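Local coordinates for protein post-proline cleaving enzyme (Rickettsia typhi, PDB 4HVT) that probably acts as a serine oligopeptidase of the prolyl oligopeptidase family, cutting short peptides after proline residues, at residues Leu36-Glu41 with Thr672-Ser677; Glu28-Val33 with Val652-Gly657; Ile643-Leu648 with His656-Glu661. All blocks are in the same frame, centred on the assembly; numbering follows the deposited sequence.

Interaction 1 (Leu36-Glu41 with Thr672-Ser677); sequences LEWAKE and TYFLES
OE2 of Glu676, the glutamate whose carboxylate lies against Ala39 CB, is held by a salt bridge to Arg658 NE of helix 655-664. The contact packs helix 34-51, from the start of the chain, across the border strand 672-677 of the alpha/beta-hydrolase sheet, their local directions 127° apart and their axes 8.0 Å apart at closest approach. Glu676 OE2 also comes within 2.7 Å of Asp645 OD1 on the neighbouring strand; two acid oxygens so near each other suggest that a proton may be shared there, and Arg658 would probably ease the build-up of negative charge. The extended glutamate chain carries its acid end to the helix, where Glu676 OE1 stands 3.2 Å from Ala39 CB, a tight fit. Leu36 touches the same oxygen from the helix side with CD2, 4.0 Å from Glu676 OE1, the two side chains crossing at about a right angle. Two residues back along the strand, Phe674 points to the same side, CG anti to the backbone N (chi1 177°), and its CE2 rests 4.0 Å from Ala39 CB. Ala39 O lies in the plane of the phenyl ring, at its edge. Thr43 OG1 bonds both that oxygen and Glu676 N, while Thr46 brings its hydroxyl to Phe674 N, so the helix also serves amides on the border of the sheet. Trp38 flanks the phenyl group. With Phe674 it forms a T-shaped stack in which the edge of the indole meets the face of the phenyl ring, planes at 64° and centroids of the six-membered rings 5.6 Å apart; Trp38 CZ3 and Phe674 CZ make the nearest approach, at 4.1 Å.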
loop_
_atom_site.group_PDB
_atom_site.type_symbol
_atom_site.label_atom_id
_atom_site.label_comp_id
_atom_site.label_asym_id
_atom_site.label_seq_id
_atom_site.Cartn_x
_atom_site.Cartn_y
_atom_site.Cartn_z
ATOM N N LEU A 36 3.340 26.330 8.648
ATOM C CA LEU A 36 4.632 25.639 8.881
ATOM C C LEU A 36 5.281 25.986 10.218
ATOM O O LEU A 36 5.801 25.104 10.913
ATOM C CB LEU A 36 5.629 25.913 7.755
ATOM C CG LEU A 36 5.155 25.476 6.377
ATOM C CD1 LEU A 36 6.110 26.002 5.312
ATOM C CD2 LEU A 36 5.010 23.961 6.303
ATOM N N GLU A 37 5.232 27.260 10.586
ATOM C CA GLU A 37 5.744 27.702 11.863
ATOM C C GLU A 37 4.939 27.101 13.037
ATOM O O GLU A 37 5.519 26.573 13.974
ATOM C CB GLU A 37 5.761 29.228 11.952
ATOM N N TRP A 38 3.614 27.162 12.930
ATOM C CA TRP A 38 2.694 26.625 13.923
ATOM C C TRP A 38 3.022 25.144 14.107
ATOM O O TRP A 38 3.217 24.678 15.217
ATOM C CB TRP A 38 1.233 26.844 13.445
ATOM C CG TRP A 38 0.160 26.280 14.374
ATOM C CD1 TRP A 38 -0.458 26.930 15.359
ATOM C CD2 TRP A 38 -0.423 24.971 14.329
ATOM N NE1 TRP A 38 -1.391 26.133 15.974
ATOM C CE2 TRP A 38 -1.372 24.904 15.367
ATOM C CE3 TRP A 38 -0.222 23.851 13.522
ATOM C CZ2 TRP A 38 -2.132 23.764 15.624
ATOM C CZ3 TRP A 38 -0.972 22.728 13.773
ATOM C CH2 TRP A 38 -1.913 22.684 14.827
ATOM N N ALA A 39 3.091 24.431 12.985
ATOM C CA ALA A 39 3.374 23.017 13.005
ATOM C C ALA A 39 4.753 22.673 13.573
ATOM O O ALA A 39 4.839 21.729 14.353
ATOM C CB ALA A 39 3.193 22.424 11.604
ATOM N N LYS A 40 5.809 23.385 13.145
ATOM C CA LYS A 40 7.201 23.212 13.679
ATOM C C LYS A 40 7.285 23.341 15.179
ATOM O O LYS A 40 7.945 22.531 15.851
ATOM C CB LYS A 40 8.160 24.219 13.023
ATOM N N GLU A 41 6.586 24.339 15.706
ATOM C CA GLU A 41 6.575 24.594 17.155
ATOM C C GLU A 41 5.916 23.471 17.929
ATOM O O GLU A 41 6.433 23.035 18.947
ATOM C CB GLU A 41 5.898 25.930 17.496
ATOM C CG GLU A 41 6.912 27.039 17.689
ATOM C CD GLU A 41 7.932 27.043 16.558
ATOM O OE1 GLU A 41 9.096 26.623 16.811
ATOM O OE2 GLU A 41 7.564 27.417 15.417
ATOM N N THR A 672 -2.510 15.814 23.858
ATOM C CA THR A 672 -2.188 15.430 22.448
ATOM C C THR A 672 -0.704 15.684 22.158
ATOM O O THR A 672 -0.099 16.634 22.737
ATOM C CB THR A 672 -2.965 16.218 21.392
ATOM O OG1 THR A 672 -2.481 17.560 21.395
ATOM C CG2 THR A 672 -4.456 16.186 21.662
ATOM N N TYR A 673 -0.182 14.866 21.234
ATOM C CA TYR A 673 1.174 14.893 20.732
ATOM C C TYR A 673 0.979 15.018 19.224
ATOM O O TYR A 673 0.093 14.389 18.681
ATOM C CB TYR A 673 1.938 13.584 21.145
ATOM C CG TYR A 673 2.175 13.524 22.652
ATOM C CD1 TYR A 673 3.309 14.079 23.192
ATOM C CD2 TYR A 673 1.251 12.930 23.524
ATOM C CE1 TYR A 673 3.534 14.081 24.563
ATOM C CE2 TYR A 673 1.461 12.937 24.900
ATOM C CZ TYR A 673 2.613 13.496 25.396
ATOM O OH TYR A 673 2.871 13.509 26.751
ATOM N N PHE A 674 1.750 15.883 18.598
ATOM C CA PHE A 674 1.631 16.214 17.187
ATOM C C PHE A 674 3.003 16.218 16.548
ATOM O O PHE A 674 3.915 16.843 17.082
ATOM C CB PHE A 674 0.969 17.580 17.084
ATOM C CG PHE A 674 0.841 18.099 15.685
ATOM C CD1 PHE A 674 -0.222 17.691 14.895
ATOM C CD2 PHE A 674 1.820 18.920 15.140
ATOM C CE1 PHE A 674 -0.349 18.128 13.572
ATOM C CE2 PHE A 674 1.698 19.389 13.825
ATOM C CZ PHE A 674 0.618 18.985 13.039
ATOM N N LEU A 675 3.118 15.599 15.358
ATOM C CA LEU A 675 4.367 15.490 14.617
ATOM C C LEU A 675 4.058 15.761 13.144
ATOM O O LEU A 675 3.354 14.956 12.472
ATOM C CB LEU A 675 4.978 14.093 14.744
ATOM C CG LEU A 675 5.457 13.685 16.151
ATOM C CD1 LEU A 675 5.751 12.232 16.111
ATOM C CD2 LEU A 675 6.711 14.425 16.497
ATOM N N GLU A 676 4.614 16.853 12.646
ATOM C CA GLU A 676 4.458 17.216 11.255
ATOM C C GLU A 676 5.806 17.032 10.563
ATOM O O GLU A 676 6.773 17.696 10.911
ATOM C CB GLU A 676 3.930 18.628 11.060
ATOM C CG GLU A 676 3.873 18.950 9.543
ATOM C CD GLU A 676 2.974 20.059 9.151
ATOM O OE1 GLU A 676 3.523 21.119 8.727
ATOM O OE2 GLU A 676 1.741 19.937 9.324
ATOM N N SER A 677 5.875 16.109 9.618
ATOM C CA SER A 677 7.080 15.882 8.831
ATOM C C SER A 677 7.198 16.716 7.605
ATOM O O SER A 677 6.232 16.815 6.862
ATOM C CB SER A 677 7.230 14.418 8.408
ATOM O OG SER A 677 8.214 14.318 7.364
#

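Interaction 2 (Glu28-Val33 with Val652-Gly657); sequences EEAEGV and VHPWHG
The imidazole of His653, which meets the Glu28 carbonyl and Ala30 CB obliquely, has in-plane partners at its edge: Trp655 N at ND1 and a water at NE2. The indole of Trp655 takes Glu28 beside it, with CG of the glutamate 3.5 Å from CZ3. Phe601 stacks on that indole and also meets His653 edge-to-face. Glu28 and Trp655 run side by side in the same direction, the carboxylate turned 81° from the ring plane, and each polar end finds a partner in the loop around Phe601: Glu28 OE2 forms a salt bridge with Arg597, and Trp655 NE1 bonds Asp594. The water joins the two segments, accepting from Ala30 N at 3.0 Å and lying 2.9 Å from His653 NE2. Ala30 CB packs 3.8 Å from His653 NE2 and 4.2 Å from Pro654 CG. The 2.9 Å bond from Trp655 N to His653 ND1, 160° at the hydrogen, helps to fix the rotation of the imidazole, with the water at NE2. It is a capping bond in the turn that leads into the helix running to residue 664, just after the alpha/beta-hydrolase acid loop, whose Asp649 is probably the acid of a Ser-His-Asp triad.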
loop_
_atom_site.group_PDB
_atom_site.type_symbol
_atom_site.label_atom_id
_atom_site.label_comp_id
_atom_site.label_asym_id
_atom_site.label_seq_id
_atom_site.Cartn_x
_atom_site.Cartn_y
_atom_site.Cartn_z
ATOM N N GLU A 28 -4.907 25.420 6.069
ATOM C CA GLU A 28 -5.302 24.831 4.774
ATOM C C GLU A 28 -4.192 24.851 3.688
ATOM O O GLU A 28 -4.276 24.193 2.669
ATOM C CB GLU A 28 -6.556 25.535 4.250
ATOM C CG GLU A 28 -7.739 25.461 5.213
ATOM C CD GLU A 28 -8.994 26.147 4.680
ATOM O OE1 GLU A 28 -9.044 26.414 3.485
ATOM O OE2 GLU A 28 -9.923 26.407 5.432
ATOM N N GLU A 29 -3.184 25.676 3.897
ATOM C CA GLU A 29 -2.100 25.884 2.995
ATOM C C GLU A 29 -0.970 24.986 3.468
ATOM O O GLU A 29 -0.454 25.200 4.585
ATOM C CB GLU A 29 -1.689 27.354 3.075
ATOM C CG GLU A 29 -0.755 27.803 1.991
ATOM C CD GLU A 29 -0.452 29.298 1.999
ATOM O OE1 GLU A 29 -1.141 30.156 2.654
ATOM O OE2 GLU A 29 0.528 29.620 1.317
ATOM N N ALA A 30 -0.640 23.973 2.651
ATOM C CA ALA A 30 0.349 22.922 3.021
ATOM C C ALA A 30 1.710 23.531 3.343
ATOM O O ALA A 30 2.350 23.138 4.309
ATOM C CB ALA A 30 0.509 21.898 1.922
ATOM N N GLU A 31 2.109 24.525 2.527
ATOM C CA GLU A 31 3.401 25.166 2.671
ATOM C C GLU A 31 3.249 26.648 3.075
ATOM O O GLU A 31 2.210 27.093 3.566
ATOM C CB GLU A 31 4.222 24.965 1.380
ATOM C CG GLU A 31 4.351 23.518 0.935
ATOM C CD GLU A 31 5.358 23.288 -0.189
ATOM O OE1 GLU A 31 4.948 22.891 -1.296
ATOM O OE2 GLU A 31 6.567 23.500 0.005
ATOM N N GLY A 32 4.337 27.390 2.966
ATOM C CA GLY A 32 4.290 28.826 3.136
ATOM C C GLY A 32 4.757 29.420 4.452
ATOM O O GLY A 32 5.957 29.550 4.690
ATOM N N VAL A 33 3.823 29.822 5.308
ATOM C CA VAL A 33 4.187 30.681 6.426
ATOM C C VAL A 33 3.671 30.242 7.792
ATOM O O VAL A 33 4.420 29.618 8.582
ATOM C CB VAL A 33 3.746 32.146 6.146
ATOM N N VAL A 652 -3.793 12.857 1.168
ATOM C CA VAL A 652 -4.897 13.378 1.938
ATOM C C VAL A 652 -4.748 14.866 2.287
ATOM O O VAL A 652 -5.760 15.510 2.530
ATOM C CB VAL A 652 -5.142 12.579 3.251
ATOM C CG1 VAL A 652 -5.501 11.134 2.971
ATOM C CG2 VAL A 652 -3.914 12.598 4.124
ATOM N N HIS A 653 -3.516 15.385 2.327
ATOM C CA HIS A 653 -3.186 16.760 2.707
ATOM C C HIS A 653 -2.996 16.846 4.238
ATOM O O HIS A 653 -3.731 16.250 4.983
ATOM C CB HIS A 653 -4.239 17.752 2.226
ATOM C CG HIS A 653 -3.808 19.195 2.276
ATOM N ND1 HIS A 653 -3.702 19.925 3.436
ATOM C CD2 HIS A 653 -3.540 20.065 1.274
ATOM C CE1 HIS A 653 -3.322 21.157 3.161
ATOM N NE2 HIS A 653 -3.251 21.274 1.842
ATOM N N PRO A 654 -2.003 17.588 4.689
ATOM C CA PRO A 654 -1.871 17.712 6.172
ATOM C C PRO A 654 -2.971 18.433 6.947
ATOM O O PRO A 654 -2.959 18.381 8.176
ATOM C CB PRO A 654 -0.578 18.510 6.342
ATOM C CG PRO A 654 -0.380 19.274 5.071
ATOM C CD PRO A 654 -0.958 18.363 3.996
ATOM N N TRP A 655 -3.894 19.111 6.246
ATOM C CA TRP A 655 -5.030 19.772 6.861
ATOM C C TRP A 655 -5.704 18.872 7.906
ATOM O O TRP A 655 -5.999 19.281 8.994
ATOM C CB TRP A 655 -6.073 20.127 5.813
ATOM C CG TRP A 655 -7.447 20.435 6.369
ATOM C CD1 TRP A 655 -8.560 19.677 6.281
ATOM C CD2 TRP A 655 -7.822 21.595 7.116
ATOM N NE1 TRP A 655 -9.615 20.269 6.892
ATOM C CE2 TRP A 655 -9.209 21.469 7.405
ATOM C CE3 TRP A 655 -7.141 22.733 7.529
ATOM C CZ2 TRP A 655 -9.918 22.427 8.109
ATOM C CZ3 TRP A 655 -7.877 23.717 8.219
ATOM C CH2 TRP A 655 -9.235 23.531 8.510
ATOM N N HIS A 656 -5.878 17.595 7.566
ATOM C CA HIS A 656 -6.642 16.712 8.459
ATOM C C HIS A 656 -6.013 16.566 9.830
ATOM O O HIS A 656 -6.701 16.645 10.847
ATOM C CB HIS A 656 -6.882 15.326 7.823
ATOM C CG HIS A 656 -7.618 15.388 6.529
ATOM N ND1 HIS A 656 -8.990 15.464 6.465
ATOM C CD2 HIS A 656 -7.185 15.365 5.240
ATOM C CE1 HIS A 656 -9.371 15.490 5.194
ATOM N NE2 HIS A 656 -8.290 15.468 4.439
ATOM N N GLY A 657 -4.712 16.360 9.849
ATOM C CA GLY A 657 -3.979 16.192 11.129
ATOM C C GLY A 657 -3.898 17.544 11.856
ATOM O O GLY A 657 -4.107 17.632 13.079
HETATM O O HOH W 1 -2.227 23.376 0.154
#

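Interaction 3 (Ile643-Leu648 with His656-Glu661); sequences ITDSVL and HGRIFE
A beta-alpha-beta unit of the alpha/beta-hydrolase domain brings strand 640-646 against helix 655-664, the axes of the local segments 7.6 Å apart at closest approach and their directions 143° from each other. The backbones come nearest at Gly657, where Gly657 CA is 5.6 Å from Asp645 CA; with no side chain on the glycine, the aspartate can lie directly on the helix backbone. Asp645 chi1 of 72° places CG between its backbone N and carbonyl carbon, and OD2 then stands 3.5 Å from Gly657 C. Arg658 N is 3.2 Å from Asp645 OD2, but at an angle too poor for a hydrogen bond. Two residues earlier on the strand, Ile643 touches Gly657 O with its CG2 branch at 3.7 Å, and its CD1 comes within 3.5 Å of Phe660 CD2 and 3.8 Å of Glu661 OE1. Arg658 leaves the helix pointing away from the strand, yet its extended chain brings NH2 to 4.3 Å from Val647 CG2, while NH1 bonds Leu27 O. The strand then ends in an ST turn, Leu648 N donating to Ser646 OG. Glu661 OE2 reaches Arg42 of helix 34-51 in a salt bridge, and its OE1 bonds Thr672 on strand 672-677, while Phe660 packs on Ser573 and Met576 of helix 567-578, so that helix 655-664 has neighbours from three other elements.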
loop_
_atom_site.group_PDB
_atom_site.type_symbol
_atom_site.label_atom_id
_atom_site.label_comp_id
_atom_site.label_asym_id
_atom_site.label_seq_id
_atom_site.Cartn_x
_atom_site.Cartn_y
_atom_site.Cartn_z
ATOM N N ILE A 643 -0.873 12.566 16.908
ATOM C CA ILE A 643 -1.412 12.889 15.566
ATOM C C ILE A 643 -0.231 13.162 14.672
ATOM O O ILE A 643 0.679 13.908 15.027
ATOM C CB ILE A 643 -2.271 14.138 15.630
ATOM C CG1 ILE A 643 -3.479 13.986 16.592
ATOM C CG2 ILE A 643 -2.744 14.453 14.256
ATOM C CD1 ILE A 643 -4.171 15.297 16.982
ATOM N N THR A 644 -0.184 12.531 13.512
ATOM C CA THR A 644 0.951 12.788 12.596
ATOM C C THR A 644 0.490 13.199 11.202
ATOM O O THR A 644 -0.518 12.700 10.703
ATOM C CB THR A 644 1.883 11.561 12.489
ATOM O OG1 THR A 644 1.257 10.499 11.704
ATOM C CG2 THR A 644 2.235 11.041 13.876
ATOM N N ASP A 645 1.246 14.085 10.568
ATOM C CA ASP A 645 0.962 14.419 9.184
ATOM C C ASP A 645 2.223 14.917 8.452
ATOM O O ASP A 645 3.309 14.962 9.059
ATOM C CB ASP A 645 -0.227 15.389 9.148
ATOM C CG ASP A 645 0.106 16.784 9.626
ATOM O OD1 ASP A 645 1.164 17.322 9.268
ATOM O OD2 ASP A 645 -0.749 17.372 10.298
ATOM N N SER A 646 2.130 15.271 7.163
ATOM C CA SER A 646 3.327 15.733 6.428
ATOM C C SER A 646 2.975 16.852 5.461
ATOM O O SER A 646 1.939 16.807 4.806
ATOM C CB SER A 646 4.046 14.587 5.700
ATOM O OG SER A 646 5.134 15.065 4.868
ATOM N N VAL A 647 3.875 17.825 5.403
ATOM C CA VAL A 647 3.815 18.949 4.505
ATOM C C VAL A 647 3.632 18.443 3.044
ATOM O O VAL A 647 2.900 19.045 2.284
ATOM C CB VAL A 647 5.102 19.826 4.662
ATOM C CG1 VAL A 647 5.147 20.913 3.583
ATOM C CG2 VAL A 647 5.149 20.480 6.049
ATOM N N LEU A 648 4.296 17.358 2.687
ATOM C CA LEU A 648 4.313 16.867 1.322
ATOM C C LEU A 648 3.381 15.678 1.145
ATOM O O LEU A 648 3.541 14.889 0.211
ATOM C CB LEU A 648 5.749 16.550 0.913
ATOM C CG LEU A 648 6.626 17.805 0.729
ATOM C CD1 LEU A 648 8.039 17.386 0.352
ATOM C CD2 LEU A 648 6.040 18.737 -0.304
ATOM N N HIS A 656 -5.878 17.595 7.566
ATOM C CA HIS A 656 -6.642 16.712 8.459
ATOM C C HIS A 656 -6.013 16.566 9.830
ATOM O O HIS A 656 -6.701 16.645 10.847
ATOM C CB HIS A 656 -6.882 15.326 7.823
ATOM C CG HIS A 656 -7.618 15.388 6.529
ATOM N ND1 HIS A 656 -8.990 15.464 6.465
ATOM C CD2 HIS A 656 -7.185 15.365 5.240
ATOM C CE1 HIS A 656 -9.371 15.490 5.194
ATOM N NE2 HIS A 656 -8.290 15.468 4.439
ATOM N N GLY A 657 -4.712 16.360 9.849
ATOM C CA GLY A 657 -3.979 16.192 11.129
ATOM C C GLY A 657 -3.898 17.544 11.856
ATOM O O GLY A 657 -4.107 17.632 13.079
ATOM N N ARG A 658 -3.623 18.593 11.083
ATOM C CA ARG A 658 -3.471 19.921 11.632
ATOM C C ARG A 658 -4.754 20.372 12.308
ATOM O O ARG A 658 -4.719 20.817 13.463
ATOM C CB ARG A 658 -3.139 20.910 10.543
ATOM C CG ARG A 658 -1.708 20.906 10.133
ATOM C CD ARG A 658 -1.559 21.592 8.796
ATOM N NE ARG A 658 -0.184 21.715 8.362
ATOM C CZ ARG A 658 0.195 22.396 7.279
ATOM N NH1 ARG A 658 -0.688 23.072 6.536
ATOM N NH2 ARG A 658 1.483 22.433 6.964
ATOM N N ILE A 659 -5.891 20.288 11.614
ATOM C CA ILE A 659 -7.187 20.700 12.249
ATOM C C ILE A 659 -7.621 19.916 13.505
ATOM O O ILE A 659 -8.178 20.498 14.505
ATOM C CB ILE A 659 -8.340 20.816 11.191
ATOM C CG1 ILE A 659 -9.538 21.551 11.776
ATOM C CG2 ILE A 659 -8.852 19.471 10.616
ATOM C CD1 ILE A 659 -9.254 22.985 12.106
ATOM N N PHE A 660 -7.344 18.593 13.487
ATOM C CA PHE A 660 -7.651 17.779 14.625
ATOM C C PHE A 660 -6.807 18.268 15.830
ATOM O O PHE A 660 -7.319 18.383 16.880
ATOM C CB PHE A 660 -7.353 16.358 14.305
ATOM C CG PHE A 660 -7.934 15.358 15.253
ATOM C CD1 PHE A 660 -9.236 15.460 15.700
ATOM C CD2 PHE A 660 -7.202 14.206 15.550
ATOM C CE1 PHE A 660 -9.765 14.525 16.537
ATOM C CE2 PHE A 660 -7.736 13.257 16.363
ATOM C CZ PHE A 660 -9.044 13.412 16.841
ATOM N N GLU A 661 -5.497 18.454 15.614
ATOM C CA GLU A 661 -4.602 19.011 16.667
ATOM C C GLU A 661 -5.115 20.385 17.130
ATOM O O GLU A 661 -5.170 20.689 18.319
ATOM C CB GLU A 661 -3.196 19.162 16.123
ATOM C CG GLU A 661 -2.168 19.919 16.948
ATOM C CD GLU A 661 -1.898 19.305 18.324
ATOM O OE1 GLU A 661 -2.475 18.255 18.732
ATOM O OE2 GLU A 661 -1.116 19.942 19.074
#

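In the fold
The three contacts crowd one border of the alpha/beta-hydrolase sheet, about 20 to 25 Å from the centre of the chain. Between centres, interactions 1 and 2 are about 11 Å apart, 1 and 3 about 8 Å, and 2 and 3 about 7 Å. Along the chain come 28-33, 36-41, 643-648, 652-661 and 672-677, so interactions 1 and 2 cross while interaction 3 is local. Helix 655-664 serves interactions 2 and 3; interactions 1 and 3 use neighbouring strands. Arg658 ties interaction 3 to interaction 2, bonding Glu29 O through NH1 and Ala30 O through NH2. Residues that precede the propeller strands thus pack on the C-terminal catalytic domain, spanning some 600 residues of sequence.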